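Local coordinates for MstE (Scytonema sp. PCC 10023, PDB 6SBF), which probably cyclises isoprenoid chains as a monodomain class II terpene cyclase, building merosterol-type scaffolds, at residues A175-S180 with E216-L221. The protein carries 1 engineered substitution. Residues are numbered along the deposited sequence; the frame is centred on the assembly and turned at random.
Sequences AHTCVS and EYTTAL
Thr218 meets Cys178 where the two backbones come closest, their CA atoms 4.8 Å apart. The side chain of Thr218 leaves its backbone toward residues 175-180, and its OG1 lies against Cys178 CB at 3.3 Å and Cys178 CA at 3.4 Å, as van der Waals contacts. The other branch, CG2, stands anti to the backbone N (OG1 at chi1 -57°) and abuts Thr177 CG2 at 3.6 Å, the two side chains crossing at about a right angle. Thr177 OG1 is hydrogen-bonded to Tyr196 of helix 187-200, and its methyl faces Thr218. A glycine in place of Thr218 would probably open a gap between the helices, leaving Cys178 CB and the Thr177 methyl without their close partner.

Beside this tight patch the contact is looser and hydrated. Cys178 CB reaches only the edge of the Tyr217 ring, at 4.1 Å from CE1. At the phenol end a water oxygen sits 2.6 Å from Tyr217 OH, and the same water gives a weak bond to Cys178 O. Leu221 CD1 of the same helix steadies the ring, 3.5 Å above one face and offset toward the rim. Trp114 and Trp212 also pack on Tyr217. The contact joins helices 177-183 and 215-229 through close helix-helix packing near the centre of the chain, as expected within the alpha6-alpha6 barrel of this cyclase.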
ATOM      1  N   ALA A 175     -17.203  -0.489   4.569  1.00 16.03           N
ATOM      2  CA  ALA A 175     -15.944  -0.120   5.215  1.00 16.91           C
ATOM      3  C   ALA A 175     -14.886  -1.169   4.909  1.00 15.26           C
ATOM      4  O   ALA A 175     -15.165  -2.380   5.065  1.00 18.27           O
ATOM      5  CB  ALA A 175     -16.128   0.076   6.685  1.00 20.76           C
ATOM      6  N   HIS A 176     -13.685  -0.735   4.590  1.00 13.99           N
ATOM      7  CA  HIS A 176     -12.542  -1.602   4.231  1.00 14.58           C
ATOM      8  C   HIS A 176     -11.388  -1.334   5.184  1.00 14.22           C
ATOM      9  O   HIS A 176     -10.989  -0.173   5.338  1.00 14.45           O
ATOM     10  CB  HIS A 176     -12.123  -1.342   2.795  1.00 15.51           C
ATOM     11  CG  HIS A 176     -13.182  -1.729   1.838  1.00 14.01           C
ATOM     12  ND1 HIS A 176     -13.472  -1.030   0.678  1.00 15.85           N
ATOM     13  CD2 HIS A 176     -14.044  -2.783   1.874  1.00 14.95           C
ATOM     14  CE1 HIS A 176     -14.464  -1.664   0.039  1.00 17.54           C
ATOM     15  NE2 HIS A 176     -14.836  -2.766   0.750  1.00 15.96           N
ATOM     16  N   THR A 177     -10.817  -2.349   5.799  1.00 14.22           N
ATOM     17  CA  THR A 177      -9.780  -2.105   6.803  1.00 14.36           C
ATOM     18  C   THR A 177      -8.480  -1.633   6.166  1.00 13.00           C
ATOM     19  O   THR A 177      -7.784  -0.783   6.751  1.00 13.86           O
ATOM     20  CB  THR A 177      -9.636  -3.367   7.639  1.00 15.07           C
ATOM     21  OG1 THR A 177     -10.929  -3.737   8.175  1.00 19.66           O
ATOM     22  CG2 THR A 177      -8.694  -3.175   8.796  1.00 21.64           C
ATOM     23  N   CYS A 178      -8.141  -2.138   5.000  1.00 13.10           N
ATOM     24  CA  CYS A 178      -6.934  -1.763   4.255  1.00 13.46           C
ATOM     25  C   CYS A 178      -7.002  -0.249   3.908  1.00 12.11           C
ATOM     26  O   CYS A 178      -6.041   0.491   4.121  1.00 14.18           O
ATOM     27  CB  CYS A 178      -6.782  -2.614   2.994  1.00 13.67           C
ATOM     28  SG  CYS A 178      -8.282  -2.773   1.976  1.00 13.99           S
ATOM     29  N   VAL A 179      -8.132   0.202   3.386  1.00 11.89           N
ATOM     30  CA  VAL A 179      -8.324   1.607   3.001  1.00 12.02           C
ATOM     31  C   VAL A 179      -8.392   2.451   4.255  1.00 12.88           C
ATOM     32  O   VAL A 179      -7.770   3.548   4.303  1.00 13.31           O
ATOM     33  CB  VAL A 179      -9.563   1.776   2.140  1.00 13.40           C
ATOM     34  CG1 VAL A 179      -9.742   3.246   1.733  1.00 14.35           C
ATOM     35  CG2 VAL A 179      -9.465   0.879   0.930  1.00 14.97           C
ATOM     36  N   SER A 180      -9.058   2.021   5.306  1.00 12.76           N
ATOM     37  CA  SER A 180      -9.139   2.761   6.568  1.00 12.06           C
ATOM     38  C   SER A 180      -7.734   2.938   7.158  1.00 12.72           C
ATOM     39  O   SER A 180      -7.389   4.045   7.631  1.00 13.27           O
ATOM     40  CB  SER A 180     -10.059   2.025   7.535  1.00 13.38           C
ATOM     41  OG  SER A 180     -11.388   1.963   7.060  1.00 14.45           O
ATOM     42  N   GLU A 216       0.044  -8.360   5.800  1.00 11.58           N
ATOM     43  CA  GLU A 216       1.145  -7.477   6.264  1.00 11.58           C
ATOM     44  C   GLU A 216       0.893  -6.020   5.858  1.00 11.48           C
ATOM     45  O   GLU A 216       1.287  -5.156   6.601  1.00 12.76           O
ATOM     46  CB  GLU A 216       2.468  -8.006   5.724  1.00 12.76           C
ATOM     47  CG  GLU A 216       2.838  -9.418   6.204  1.00 13.67           C
ATOM     48  CD  GLU A 216       2.076 -10.562   5.584  1.00 14.04           C
ATOM     49  OE1 GLU A 216       2.115 -11.690   6.185  1.00 14.89           O
ATOM     50  OE2 GLU A 216       1.480 -10.366   4.486  1.00 14.55           O
ATOM     51  N   TYR A 217       0.305  -5.798   4.699  1.00 11.51           N
ATOM     52  CA  TYR A 217      -0.014  -4.442   4.240  1.00 11.83           C
ATOM     53  C   TYR A 217      -0.930  -3.747   5.229  1.00 11.25           C
ATOM     54  O   TYR A 217      -0.591  -2.655   5.763  1.00 12.32           O
ATOM     55  CB  TYR A 217      -0.637  -4.538   2.848  1.00 12.59           C
ATOM     56  CG  TYR A 217      -1.177  -3.255   2.280  1.00 12.19           C
ATOM     57  CD1 TYR A 217      -2.436  -2.807   2.529  1.00 14.01           C
ATOM     58  CD2 TYR A 217      -0.432  -2.504   1.397  1.00 15.38           C
ATOM     59  CE1 TYR A 217      -2.967  -1.656   1.963  1.00 14.46           C
ATOM     60  CE2 TYR A 217      -0.931  -1.340   0.822  1.00 14.82           C
ATOM     61  CZ  TYR A 217      -2.196  -0.899   1.097  1.00 13.08           C
ATOM     62  OH  TYR A 217      -2.692   0.241   0.517  1.00 14.87           O
ATOM     63  N   THR A 218      -2.065  -4.323   5.543  1.00 11.21           N
ATOM     64  CA  THR A 218      -3.060  -3.687   6.420  1.00 10.98           C
ATOM     65  C   THR A 218      -2.486  -3.624   7.823  1.00 11.81           C
ATOM     66  O   THR A 218      -2.746  -2.640   8.548  1.00 12.18           O
ATOM     67  CB  THR A 218      -4.422  -4.376   6.340  1.00 11.89           C
ATOM     68  OG1 THR A 218      -4.867  -4.362   4.986  1.00 13.14           O
ATOM     69  CG2 THR A 218      -5.471  -3.716   7.183  1.00 12.50           C
ATOM     70  N   THR A 219      -1.809  -4.674   8.261  1.00 10.75           N
ATOM     71  CA  THR A 219      -1.311  -4.737   9.643  1.00 11.41           C
ATOM     72  C   THR A 219      -0.266  -3.627   9.845  1.00 11.98           C
ATOM     73  O   THR A 219      -0.304  -2.915  10.862  1.00 12.42           O
ATOM     74  CB  THR A 219      -0.760  -6.123   9.952  1.00 11.49           C
ATOM     75  OG1 THR A 219      -1.825  -7.083   9.791  1.00 12.56           O
ATOM     76  CG2 THR A 219      -0.216  -6.201  11.373  1.00 12.43           C
ATOM     77  N   ALA A 220       0.694  -3.505   8.941  1.00 11.76           N
ATOM     78  CA  ALA A 220       1.747  -2.458   9.084  1.00 11.05           C
ATOM     79  C   ALA A 220       1.081  -1.084   9.072  1.00 10.91           C
ATOM     80  O   ALA A 220       1.400  -0.248   9.916  1.00 12.01           O
ATOM     81  CB  ALA A 220       2.726  -2.566   7.948  1.00 12.24           C
ATOM     82  N   LEU A 221       0.197  -0.812   8.109  1.00 10.82           N
ATOM     83  CA  LEU A 221      -0.399   0.524   8.020  1.00 11.54           C
ATOM     84  C   LEU A 221      -1.202   0.836   9.268  1.00 11.93           C
ATOM     85  O   LEU A 221      -1.208   1.965   9.749  1.00 12.04           O
ATOM     86  CB  LEU A 221      -1.247   0.627   6.766  1.00 12.01           C
ATOM     87  CG  LEU A 221      -0.478   0.763   5.457  1.00 12.81           C
ATOM     88  CD1 LEU A 221      -1.378   0.576   4.295  1.00 15.82           C
ATOM     89  CD2 LEU A 221       0.277   2.091   5.379  1.00 14.72           C
TER
HETATM   90  O   HOH W   1      -5.133   0.839   1.310  1.00 14.39           O